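Local coordinates for uncharacterized protein YLR132C (Kluyveromyces marxianus, PDB 6PGL) that binds uridine 5'-monophosphate in a cleft between two antiparallel sheets and is probably a 2H-type nuclease acting on U6 snRNA, at residues L12-R17 with V61-T66; E74-M79 with A207-S212; W102-N107 with S178-V183; F114-L119 with N152-F157. All blocks are in the same frame, centred on the assembly; numbering follows the deposited sequence. Where two conformers were deposited one is given.

In the fold
The four contacts span two antiparallel sheets with uridine monophosphate between them. Contact 1 belongs to one sheet and contact 4 to the other; their centres are about 11 Å apart, and they meet where Val61 CG2 lies 3.7 Å from Val155 CG2. Each supplies a serine to the nucleotide, Ser62 from contact 1 and Ser156 from contact 4, and contact 4 adds His154. Contact 3, also about 11 Å from contact 4 between centres, joins the edge strand of that second sheet to the helix behind it. Contact 2 is the remote one: its centre is about 14 Å from that of contact 1 but about 33 Å from that of contact 3, and it packs a helix on the first sheet.

Contact 1 (L12-R17 with V61-T66); sequences LFLELR and VSLSET. With U5P (uridine-5'-monophosphate), chain E.
Ser64 OG takes part in two bonds: it accepts the backbone N-H of Leu12, with N to OG at 3.0 Å and a nearly straight 167° at the hydrogen, and it donates to the carbonyl of Glu65. A chi1 of 74°, which sets OG between its own N and C, turns the hydroxyl to that N-H. An alanine in its place would remove OG, and the N-H of Leu12 would probably be left without its mate. Regular pairing follows: Leu63 N reaches Leu12 O at 2.9 Å, and Leu14 and Val61 exchange two backbone bonds, the shorter being Leu14 N to Val61 O at 2.8 Å. On one face, Leu14 and Val61 lie side by side, CB to CB 4.0 Å. Leu63 CD1 meets Leu14 CG at 3.9 Å and also touches Leu12 CD2, in a buried layer that helix 121-137 and Val96 help to cover. On the other face the Phe13 ring leads away, while Ser62 is directed to phosphate oxygen O1P, at a modelled separation too short to be taken literally. His60 and Ser62, with Val61 between them, give one of the two His-x-Ser motifs characteristic of the 2H phosphoesterase superfamily.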
# COMPACT_ATOMS: atom_id res chain seq x y z
N LEU A 12 6.30 -7.72 -4.10
CA LEU A 12 6.48 -8.10 -2.70
C LEU A 12 5.70 -7.15 -1.80
O LEU A 12 5.63 -5.95 -2.06
CB LEU A 12 7.96 -8.07 -2.33
CG LEU A 12 8.39 -8.78 -1.06
CD1 LEU A 12 8.42 -10.29 -1.27
CD2 LEU A 12 9.76 -8.25 -0.61
N PHE A 13 5.12 -7.69 -0.72
CA PHE A 13 4.34 -6.83 0.15
C PHE A 13 4.20 -7.46 1.53
O PHE A 13 4.47 -8.64 1.73
CB PHE A 13 2.95 -6.49 -0.47
CG PHE A 13 2.02 -7.69 -0.67
CD1 PHE A 13 2.18 -8.56 -1.74
CD2 PHE A 13 0.97 -7.93 0.23
CE1 PHE A 13 1.31 -9.65 -1.93
CE2 PHE A 13 0.10 -9.03 0.05
CZ PHE A 13 0.28 -9.89 -1.03
N LEU A 14 3.79 -6.63 2.50
CA LEU A 14 3.35 -7.10 3.81
C LEU A 14 1.83 -7.16 3.83
O LEU A 14 1.17 -6.24 3.36
CB LEU A 14 3.84 -6.18 4.93
CG LEU A 14 5.35 -6.07 5.18
CD1 LEU A 14 5.64 -5.00 6.20
CD2 LEU A 14 5.89 -7.40 5.67
N GLU A 15 1.29 -8.22 4.40
CA GLU A 15 -0.15 -8.34 4.53
C GLU A 15 -0.57 -7.96 5.95
O GLU A 15 0.02 -8.43 6.93
CB GLU A 15 -0.60 -9.75 4.20
CG GLU A 15 -2.06 -9.93 4.40
CD GLU A 15 -2.47 -11.32 4.10
OE1 GLU A 15 -2.94 -11.56 2.96
OE2 GLU A 15 -2.29 -12.19 4.98
N LEU A 16 -1.54 -7.06 6.07
CA LEU A 16 -1.97 -6.57 7.37
C LEU A 16 -3.41 -7.01 7.60
O LEU A 16 -4.34 -6.41 7.05
CB LEU A 16 -1.83 -5.04 7.46
CG LEU A 16 -0.49 -4.42 7.06
CD1 LEU A 16 -0.56 -2.91 7.09
CD2 LEU A 16 0.59 -4.88 8.01
N ARG A 17 -3.59 -8.04 8.42
CA ARG A 17 -4.92 -8.55 8.72
C ARG A 17 -5.47 -7.83 9.95
O ARG A 17 -4.89 -7.91 11.03
CB ARG A 17 -4.88 -10.06 8.94
CG ARG A 17 -4.58 -10.82 7.67
CD ARG A 17 -4.93 -12.28 7.77
NE ARG A 17 -4.84 -12.89 6.46
CZ ARG A 17 -5.83 -12.90 5.57
NH1 ARG A 17 -7.00 -12.34 5.87
NH2 ARG A 17 -5.66 -13.48 4.39
N VAL A 61 1.50 -3.22 3.02
CA VAL A 61 2.63 -2.35 2.74
C VAL A 61 3.28 -2.88 1.47
O VAL A 61 3.83 -3.99 1.47
CB VAL A 61 3.64 -2.29 3.91
CG1 VAL A 61 4.77 -1.24 3.62
CG2 VAL A 61 2.96 -1.99 5.22
N SER A 62 3.24 -2.11 0.38
CA SER A 62 4.01 -2.47 -0.80
C SER A 62 5.49 -2.39 -0.48
O SER A 62 5.95 -1.46 0.20
CB SER A 62 3.70 -1.55 -1.99
OG SER A 62 2.33 -1.57 -2.35
N LEU A 63 6.25 -3.40 -0.93
CA LEU A 63 7.68 -3.43 -0.72
C LEU A 63 8.49 -3.42 -2.01
O LEU A 63 9.72 -3.43 -1.94
CB LEU A 63 8.08 -4.65 0.13
CG LEU A 63 7.48 -4.72 1.55
CD1 LEU A 63 7.81 -6.08 2.19
CD2 LEU A 63 7.92 -3.56 2.47
N SER A 64 7.85 -3.50 -3.16
CA SER A 64 8.55 -3.45 -4.44
C SER A 64 7.59 -2.83 -5.44
O SER A 64 6.38 -2.81 -5.24
CB SER A 64 9.00 -4.84 -4.92
OG SER A 64 7.87 -5.57 -5.38
N GLU A 65 8.17 -2.28 -6.49
CA GLU A 65 7.45 -1.96 -7.71
C GLU A 65 6.95 -3.25 -8.36
O GLU A 65 7.30 -4.37 -7.94
CB GLU A 65 8.39 -1.20 -8.67
CG GLU A 65 9.61 -2.03 -9.03
CD GLU A 65 10.82 -1.23 -9.55
OE1 GLU A 65 11.23 -1.45 -10.73
OE2 GLU A 65 11.37 -0.41 -8.79
N THR A 66 6.14 -3.10 -9.40
CA THR A 66 5.83 -4.21 -10.29
C THR A 66 7.10 -4.64 -11.01
O THR A 66 7.70 -3.84 -11.73
CB THR A 66 4.77 -3.79 -11.30
OG1 THR A 66 3.59 -3.38 -10.61
CG2 THR A 66 4.41 -4.94 -12.21
N1 U5P E . 2.33 5.76 -5.23
C2 U5P E . 2.65 7.11 -5.58
N3 U5P E . 3.75 7.68 -5.10
C4 U5P E . 4.58 7.00 -4.31
C5 U5P E . 4.30 5.68 -3.97
C6 U5P E . 3.15 5.07 -4.45
O2 U5P E . 1.90 7.80 -6.32
O4 U5P E . 5.60 7.58 -3.88
C1' U5P E . 1.12 5.13 -5.77
C2' U5P E . 1.34 3.73 -6.30
O2' U5P E . 1.82 3.77 -7.63
C3' U5P E . -0.04 3.10 -6.17
C4' U5P E . -0.70 3.88 -5.02
O3' U5P E . -0.77 3.31 -7.38
O4' U5P E . 0.16 5.01 -4.74
C5' U5P E . -0.94 3.09 -3.75
O5' U5P E . 0.05 2.09 -3.55
P U5P E . -0.07 1.03 -2.36
O1P U5P E . 1.35 0.64 -2.09
O2P U5P E . -0.74 1.76 -1.21
O3P U5P E . -0.85 -0.09 -2.97

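Contact 2 (E74-M79 with A207-S212)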
# COMPACT_ATOMS: atom_id res chain seq x y z
N GLU A 74 12.31 -17.42 -14.55
CA GLU A 74 13.19 -16.46 -13.89
C GLU A 74 12.47 -15.79 -12.73
O GLU A 74 13.04 -15.64 -11.65
CB GLU A 74 13.70 -15.42 -14.89
CG GLU A 74 14.50 -14.33 -14.20
CD GLU A 74 15.06 -13.29 -15.15
OE1 GLU A 74 14.37 -12.28 -15.38
OE2 GLU A 74 16.21 -13.45 -15.64
N LEU A 75 11.20 -15.45 -12.92
CA LEU A 75 10.41 -14.89 -11.84
C LEU A 75 10.39 -15.83 -10.63
O LEU A 75 10.66 -15.41 -9.50
CB LEU A 75 8.99 -14.64 -12.33
CG LEU A 75 7.90 -14.60 -11.25
CD1 LEU A 75 7.98 -13.32 -10.45
CD2 LEU A 75 6.52 -14.75 -11.88
N GLU A 76 10.13 -17.12 -10.87
CA GLU A 76 10.03 -18.07 -9.76
C GLU A 76 11.38 -18.30 -9.11
O GLU A 76 11.47 -18.38 -7.88
CB GLU A 76 9.42 -19.38 -10.26
CG GLU A 76 7.97 -19.20 -10.68
CD GLU A 76 7.32 -20.48 -11.16
OE1 GLU A 76 8.04 -21.49 -11.35
OE2 GLU A 76 6.07 -20.47 -11.34
N GLU A 77 12.46 -18.36 -9.89
CA GLU A 77 13.77 -18.52 -9.28
C GLU A 77 14.14 -17.29 -8.44
O GLU A 77 14.61 -17.41 -7.30
CB GLU A 77 14.86 -18.77 -10.33
CG GLU A 77 16.23 -18.76 -9.67
CD GLU A 77 17.38 -19.09 -10.59
OE1 GLU A 77 17.18 -19.71 -11.64
OE2 GLU A 77 18.52 -18.71 -10.24
N LYS A 78 13.92 -16.08 -8.98
CA LYS A 78 14.31 -14.90 -8.22
C LYS A 78 13.46 -14.75 -6.97
O LYS A 78 13.99 -14.43 -5.89
CB LYS A 78 14.19 -13.65 -9.08
CG LYS A 78 15.05 -13.66 -10.34
CD LYS A 78 16.50 -13.40 -10.05
CE LYS A 78 17.24 -13.10 -11.35
NZ LYS A 78 18.56 -12.43 -11.10
N MET A 79 12.15 -15.01 -7.07
CA MET A 79 11.32 -14.94 -5.87
C MET A 79 11.77 -15.96 -4.84
O MET A 79 11.79 -15.66 -3.64
CB MET A 79 9.84 -15.16 -6.21
CG MET A 79 9.15 -14.04 -6.96
SD MET A 79 9.10 -12.43 -6.11
CE MET A 79 10.17 -11.60 -7.27
N ALA A 207 4.24 -12.49 -1.63
CA ALA A 207 4.62 -12.08 -2.97
C ALA A 207 3.50 -12.49 -3.91
O ALA A 207 2.93 -13.58 -3.76
CB ALA A 207 5.93 -12.72 -3.42
N LYS A 208 3.13 -11.58 -4.81
CA LYS A 208 2.38 -11.97 -5.99
C LYS A 208 3.41 -12.50 -6.96
O LYS A 208 4.39 -11.82 -7.26
CB LYS A 208 1.62 -10.79 -6.60
N VAL A 209 3.23 -13.75 -7.37
CA VAL A 209 4.11 -14.44 -8.30
C VAL A 209 3.22 -14.80 -9.48
O VAL A 209 2.42 -15.74 -9.41
CB VAL A 209 4.78 -15.66 -7.66
CG1 VAL A 209 5.68 -16.40 -8.65
CG2 VAL A 209 5.61 -15.17 -6.46
N GLY A 210 3.30 -14.00 -10.53
CA GLY A 210 2.36 -14.15 -11.62
C GLY A 210 0.97 -13.87 -11.09
O GLY A 210 0.72 -12.81 -10.51
N THR A 211 0.06 -14.83 -11.24
CA THR A 211 -1.33 -14.67 -10.82
C THR A 211 -1.58 -15.17 -9.40
O THR A 211 -2.69 -15.00 -8.90
CB THR A 211 -2.27 -15.39 -11.78
OG1 THR A 211 -1.80 -16.73 -12.00
CG2 THR A 211 -2.36 -14.64 -13.11
N SER A 212 -0.59 -15.79 -8.77
CA SER A 212 -0.73 -16.43 -7.46
C SER A 212 -0.14 -15.53 -6.39
O SER A 212 0.61 -14.60 -6.68
CB SER A 212 0.01 -17.76 -7.46
OG SER A 212 -0.59 -18.64 -8.40
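Helix 74-79 runs roughly antiparallel to strand 207-209, the axes 157° apart and 9.9 Å away at their closest, with Glu76 and Val209 the nearest pair by CA. No hydrogen bond crosses this gap; the contact is made by apolar groups and buries 206 Å² in all. Val209 is central because its two methyls serve different turns of the helix. CG1 meets Leu75 CD2 at 3.7 Å, the two side chains crossing at a slant, and CG2 meets Met79 CG at the same 3.7 Å, the side chains there sliding past each other in opposite directions. Since Leu75 and Met79 are four residues apart, they stand one helical turn from each other and take the valine between them. Met79 is bent at chi2 (-61°), and its SD is 4.2 Å from Ala207 CB, the strand's next inward side chain. On the exposed flank, Glu76 CG lies 4.1 Å from Val209 CG1, the two side chains crossing at about a right angle. Leu75 CD2 also touches Gly210 N at 3.6 Å, where the chain enters the type II' turn of the two-residue beta hairpin joining strands 204-209 and 212-217. Two backbone bonds close it, the shorter from Val209 N to Ser212 O at 2.8 Å, and the positive phi of Gly210 suits a residue without a side chain. Strand 204-209 runs between strands 9-16 and 212-217, and helix 72-87 lies against the Ala207 and Val209 face of that sheet, with Phe69 from the preceding loop touching Leu75 and Met79.

Contact 3 (W102-N107 with S178-V183). With U5P (uridine-5'-monophosphate), chain E.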
# COMPACT_ATOMS: atom_id res chain seq x y z
N TRP A 102 -2.40 12.45 7.09
CA TRP A 102 -2.94 11.89 5.86
C TRP A 102 -2.10 12.28 4.65
O TRP A 102 -1.73 13.46 4.48
CB TRP A 102 -4.36 12.40 5.64
CG TRP A 102 -5.43 11.90 6.56
CD1 TRP A 102 -6.32 12.66 7.26
CD2 TRP A 102 -5.81 10.53 6.79
NE1 TRP A 102 -7.20 11.86 7.96
CE2 TRP A 102 -6.91 10.54 7.68
CE3 TRP A 102 -5.30 9.30 6.36
CZ2 TRP A 102 -7.51 9.38 8.16
CZ3 TRP A 102 -5.90 8.12 6.83
CH2 TRP A 102 -7.01 8.18 7.72
N LEU A 103 -1.85 11.31 3.78
CA LEU A 103 -1.27 11.51 2.47
C LEU A 103 -2.29 11.04 1.45
O LEU A 103 -3.10 10.15 1.73
CB LEU A 103 0.05 10.70 2.33
CG LEU A 103 1.11 10.86 3.44
CD1 LEU A 103 2.27 9.93 3.22
CD2 LEU A 103 1.61 12.28 3.53
N VAL A 104 -2.27 11.63 0.25
CA VAL A 104 -3.08 11.15 -0.87
C VAL A 104 -2.14 10.85 -2.04
O VAL A 104 -1.47 11.75 -2.55
CB VAL A 104 -4.19 12.13 -1.29
CG1 VAL A 104 -5.13 11.48 -2.33
CG2 VAL A 104 -4.98 12.57 -0.09
N TYR A 105 -2.10 9.59 -2.45
CA TYR A 105 -1.31 9.12 -3.57
C TYR A 105 -2.22 8.89 -4.77
O TYR A 105 -3.31 8.32 -4.63
CB TYR A 105 -0.60 7.81 -3.23
CG TYR A 105 0.57 7.90 -2.27
CD1 TYR A 105 1.81 8.33 -2.71
CD2 TYR A 105 0.45 7.48 -0.94
CE1 TYR A 105 2.92 8.39 -1.84
CE2 TYR A 105 1.55 7.54 -0.06
CZ TYR A 105 2.78 8.00 -0.53
OH TYR A 105 3.89 8.07 0.29
N GLU A 106 -1.77 9.33 -5.95
CA GLU A 106 -2.44 9.04 -7.21
C GLU A 106 -1.81 7.81 -7.84
O GLU A 106 -0.59 7.65 -7.77
CB GLU A 106 -2.29 10.19 -8.20
CG GLU A 106 -3.30 11.24 -8.07
CD GLU A 106 -3.53 11.98 -9.37
OE1 GLU A 106 -2.60 12.12 -10.17
OE2 GLU A 106 -4.67 12.46 -9.55
N ASN A 107 -2.62 6.96 -8.46
CA ASN A 107 -2.07 5.81 -9.15
C ASN A 107 -1.59 6.24 -10.54
O ASN A 107 -1.72 7.40 -10.94
CB ASN A 107 -3.08 4.65 -9.20
CG ASN A 107 -4.26 4.94 -10.12
OD1 ASN A 107 -4.58 6.11 -10.41
ND2 ASN A 107 -4.94 3.89 -10.56
N SER A 178 -5.94 20.42 -3.32
CA SER A 178 -6.90 20.94 -2.34
C SER A 178 -7.57 19.80 -1.57
O SER A 178 -7.87 19.96 -0.38
CB SER A 178 -7.95 21.84 -2.99
OG SER A 178 -8.68 21.18 -3.99
N LEU A 179 -7.73 18.64 -2.21
CA LEU A 179 -8.17 17.45 -1.50
C LEU A 179 -7.18 17.06 -0.41
O LEU A 179 -7.58 16.78 0.73
CB LEU A 179 -8.35 16.29 -2.48
CG LEU A 179 -8.66 14.96 -1.81
CD1 LEU A 179 -10.08 15.00 -1.18
CD2 LEU A 179 -8.55 13.80 -2.85
N ARG A 180 -5.88 17.03 -0.73
CA ARG A 180 -4.86 16.76 0.28
C ARG A 180 -4.96 17.73 1.45
O ARG A 180 -4.86 17.33 2.62
CB ARG A 180 -3.47 16.85 -0.32
CG ARG A 180 -3.11 15.65 -1.17
CD ARG A 180 -2.02 16.03 -2.15
NE ARG A 180 -1.47 14.83 -2.74
CZ ARG A 180 -0.70 14.83 -3.82
NH1 ARG A 180 -0.40 15.97 -4.43
NH2 ARG A 180 -0.23 13.67 -4.29
N ASN A 181 -5.11 19.02 1.16
CA ASN A 181 -5.27 19.99 2.22
C ASN A 181 -6.57 19.75 2.99
O ASN A 181 -6.60 19.81 4.22
CB ASN A 181 -5.22 21.41 1.64
CG ASN A 181 -5.38 22.47 2.69
OD1 ASN A 181 -4.44 22.79 3.40
ND2 ASN A 181 -6.59 23.04 2.79
N LEU A 182 -7.65 19.43 2.27
CA LEU A 182 -8.95 19.27 2.92
C LEU A 182 -8.93 18.15 3.96
O LEU A 182 -9.39 18.33 5.09
CB LEU A 182 -10.03 19.02 1.88
CG LEU A 182 -11.45 18.80 2.40
CD1 LEU A 182 -11.94 20.03 3.17
CD2 LEU A 182 -12.35 18.51 1.22
N VAL A 183 -8.43 16.96 3.59
CA VAL A 183 -8.46 15.86 4.55
C VAL A 183 -7.53 16.14 5.72
O VAL A 183 -7.83 15.77 6.86
CB VAL A 183 -8.12 14.49 3.91
CG1 VAL A 183 -9.20 14.06 3.00
CG2 VAL A 183 -6.75 14.52 3.18
N1 U5P E . 2.33 5.76 -5.23
C2 U5P E . 2.65 7.11 -5.58
N3 U5P E . 3.75 7.68 -5.10
C4 U5P E . 4.58 7.00 -4.31
C5 U5P E . 4.30 5.68 -3.97
C6 U5P E . 3.15 5.07 -4.45
O2 U5P E . 1.90 7.80 -6.32
O4 U5P E . 5.60 7.58 -3.88
C1' U5P E . 1.12 5.13 -5.77
C2' U5P E . 1.34 3.73 -6.30
O2' U5P E . 1.82 3.77 -7.63
C3' U5P E . -0.04 3.10 -6.17
C4' U5P E . -0.70 3.88 -5.02
O3' U5P E . -0.77 3.31 -7.38
O4' U5P E . 0.16 5.01 -4.74
C5' U5P E . -0.94 3.09 -3.75
O5' U5P E . 0.05 2.09 -3.55
P U5P E . -0.07 1.03 -2.36
O1P U5P E . 1.35 0.64 -2.09
O2P U5P E . -0.74 1.76 -1.21
O3P U5P E . -0.85 -0.09 -2.97
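Val104 occupies the close-packed part of this contact, its CB 3.7 Å from Arg180 CG and its two methyls divided between neighbouring side chains of helix 178-183. CG1 is 4.2 Å from Leu179 CD2, the two side chains crossing at about a right angle, whereas CG2 is shared by Arg180 and Val183. Two residues back along the strand, on the same face, Trp102 CB lies 4.0 Å from Val183 CG2, and the indole brings its edge to the backbone of that valine, CD1 standing 3.5 Å from Val183 O near the ring plane. The indole N-H itself is taken by Ala187 O. Strand 102-106 is an outer strand of its sheet within the chain, and its side chains alternate: Val104 faces helix 169-186, while Tyr105 points the other way, to the bound uridine monophosphate, its CD1 3.1 Å from base atom N3. The sheet is thereby backed by a helix on one face and carries ligand on the other, the layered alpha/beta arrangement found in each lobe of 2H proteins. The other side of the contact is polar and less enclosed, yet ordered: the chain of Arg180, extended from CG to NE, reaches from the helix to the strand edge and turns its guanidinium edge-on to Val104 O. Two hydrogen bonds result: NE to Val104 O, 3.1 Å, on a lone pair in the carbonyl plane, and NH2 to Val104 O, 2.9 Å, nearly along the C=O axis; the oxygen is within 4° of the guanidinium plane for both. Arg180 NH1 is held in turn by a salt bridge to Asp177.

Contact 4 (F114-L119 with N152-F157); sequences FLAVGL and NLHVSF. With U5P (uridine-5'-monophosphate), chain E.
Gly118 and Ala116, paired with His154 and Ser156 on the adjacent strand, leave a shallow place that the histidine fills. His154 CB sits 4.0 Å from Gly118 CA, where no side chain intervenes, and CD2 of the ring comes 3.7 Å from Ala116 CB. The imidazole leaves CB in the position flanked by backbone N and carbonyl carbon (chi1 68°), which brings its two nitrogens to different partners. ND1 donates almost straight (176°) to Asn152 O at 2.7 Å in the ring plane, which fixes the ring's rotation, and NE2 donates to phosphate oxygen O2P at 2.6 Å. Ser156 OG gives the same oxygen a second bond of 2.8 Å. Phe114 borders this serine with its CB and lays one ring face over C5' of the nucleotide, while the ring of Tyr105 meets that of His154. With a leucine in place of His154, O2P and Asn152 O would each probably lose a donor. The reverse face is filled by larger, apolar groups. Val117 CG2 pushes obliquely against Phe157 CE2 at 3.8 Å, and Val155 CG1 rests over a face of that ring, offset toward its rim. Leu119 CD1 comes 4.0 Å from Val155 CG2, and its CB packs against that of Leu153. Four backbone hydrogen bonds hold the two strands in register, from Leu115 O with Phe157 N to Leu153 O with Leu119 N. The pairing places His154 and Ser156, the ends of a His-x-Ser motif, on the ligand side, with Val155 between them turned to the other face, as expected of a 2H phosphoesterase site.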
# COMPACT_ATOMS: atom_id res chain seq x y z
N PHE A 114 -5.52 7.46 -3.38
CA PHE A 114 -5.44 6.60 -2.20
C PHE A 114 -5.19 7.46 -0.97
O PHE A 114 -4.23 8.25 -0.95
CB PHE A 114 -4.34 5.56 -2.36
CG PHE A 114 -4.68 4.46 -3.34
CD1 PHE A 114 -4.47 4.64 -4.71
CD2 PHE A 114 -5.24 3.26 -2.89
CE1 PHE A 114 -4.78 3.61 -5.62
CE2 PHE A 114 -5.55 2.25 -3.78
CZ PHE A 114 -5.33 2.43 -5.15
N LEU A 115 -6.06 7.35 0.04
CA LEU A 115 -5.86 8.01 1.33
C LEU A 115 -4.96 7.13 2.20
O LEU A 115 -5.29 5.96 2.46
CB LEU A 115 -7.20 8.25 2.02
CG LEU A 115 -7.14 8.95 3.39
CD1 LEU A 115 -6.75 10.42 3.22
CD2 LEU A 115 -8.48 8.81 4.17
N ALA A 116 -3.80 7.65 2.63
CA ALA A 116 -2.79 6.81 3.24
C ALA A 116 -2.08 7.56 4.38
O ALA A 116 -2.19 8.78 4.54
CB ALA A 116 -1.76 6.36 2.21
N VAL A 117 -1.34 6.78 5.17
CA VAL A 117 -0.47 7.29 6.22
C VAL A 117 0.89 6.62 6.04
O VAL A 117 0.96 5.42 5.79
CB VAL A 117 -1.03 7.02 7.64
CG1 VAL A 117 -0.13 7.67 8.69
CG2 VAL A 117 -2.51 7.52 7.80
N GLY A 118 1.97 7.40 6.18
CA GLY A 118 3.30 6.83 6.00
C GLY A 118 3.72 5.97 7.18
O GLY A 118 3.20 6.11 8.29
N LEU A 119 4.67 5.05 6.93
CA LEU A 119 5.20 4.20 8.00
C LEU A 119 6.07 5.01 8.94
O LEU A 119 6.79 5.92 8.52
CB LEU A 119 6.01 3.03 7.41
CG LEU A 119 5.36 1.63 7.41
CD1 LEU A 119 4.13 1.61 6.46
CD2 LEU A 119 6.35 0.54 7.01
N ASN A 152 8.79 6.30 0.59
CA ASN A 152 7.35 6.31 0.33
C ASN A 152 6.62 5.11 0.92
O ASN A 152 5.50 4.81 0.50
CB ASN A 152 7.06 6.42 -1.18
CG ASN A 152 7.62 5.26 -1.99
OD1 ASN A 152 7.82 4.15 -1.48
ND2 ASN A 152 7.87 5.50 -3.28
N LEU A 153 7.23 4.40 1.87
CA LEU A 153 6.53 3.32 2.54
C LEU A 153 5.29 3.87 3.23
O LEU A 153 5.36 4.89 3.93
CB LEU A 153 7.44 2.65 3.56
CG LEU A 153 8.60 1.86 2.96
CD1 LEU A 153 9.50 1.36 4.11
CD2 LEU A 153 8.05 0.71 2.11
N HIS A 154 4.16 3.19 3.05
CA HIS A 154 2.91 3.69 3.58
C HIS A 154 1.89 2.54 3.59
O HIS A 154 2.09 1.49 2.97
CB HIS A 154 2.39 4.84 2.71
CG HIS A 154 1.97 4.39 1.35
ND1 HIS A 154 2.86 4.27 0.30
CD2 HIS A 154 0.77 3.96 0.89
CE1 HIS A 154 2.22 3.79 -0.76
NE2 HIS A 154 0.95 3.60 -0.43
N VAL A 155 0.79 2.78 4.29
CA VAL A 155 -0.40 1.93 4.23
C VAL A 155 -1.54 2.79 3.68
O VAL A 155 -1.81 3.87 4.21
CB VAL A 155 -0.79 1.38 5.61
CG1 VAL A 155 -2.11 0.61 5.51
CG2 VAL A 155 0.33 0.47 6.20
N SER A 156 -2.20 2.32 2.62
CA SER A 156 -3.42 2.98 2.14
C SER A 156 -4.64 2.45 2.88
O SER A 156 -4.77 1.23 3.08
CB SER A 156 -3.61 2.77 0.64
OG SER A 156 -2.59 3.45 -0.05
N PHE A 157 -5.53 3.37 3.26
CA PHE A 157 -6.72 3.00 4.02
C PHE A 157 -8.03 3.17 3.25
O PHE A 157 -9.01 2.49 3.58
CB PHE A 157 -6.77 3.83 5.32
CG PHE A 157 -5.68 3.45 6.31
CD1 PHE A 157 -5.80 2.31 7.06
CD2 PHE A 157 -4.54 4.23 6.44
CE1 PHE A 157 -4.80 1.94 7.97
CE2 PHE A 157 -3.54 3.87 7.35
CZ PHE A 157 -3.69 2.72 8.13
N1 U5P E . 2.33 5.76 -5.23
C2 U5P E . 2.65 7.11 -5.58
N3 U5P E . 3.75 7.68 -5.10
C4 U5P E . 4.58 7.00 -4.31
C5 U5P E . 4.30 5.68 -3.97
C6 U5P E . 3.15 5.07 -4.45
O2 U5P E . 1.90 7.80 -6.32
O4 U5P E . 5.60 7.58 -3.88
C1' U5P E . 1.12 5.13 -5.77
C2' U5P E . 1.34 3.73 -6.30
O2' U5P E . 1.82 3.77 -7.63
C3' U5P E . -0.04 3.10 -6.17
C4' U5P E . -0.70 3.88 -5.02
O3' U5P E . -0.77 3.31 -7.38
O4' U5P E . 0.16 5.01 -4.74
C5' U5P E . -0.94 3.09 -3.75
O5' U5P E . 0.05 2.09 -3.55
P U5P E . -0.07 1.03 -2.36
O1P U5P E . 1.35 0.64 -2.09
O2P U5P E . -0.74 1.76 -1.21
O3P U5P E . -0.85 -0.09 -2.97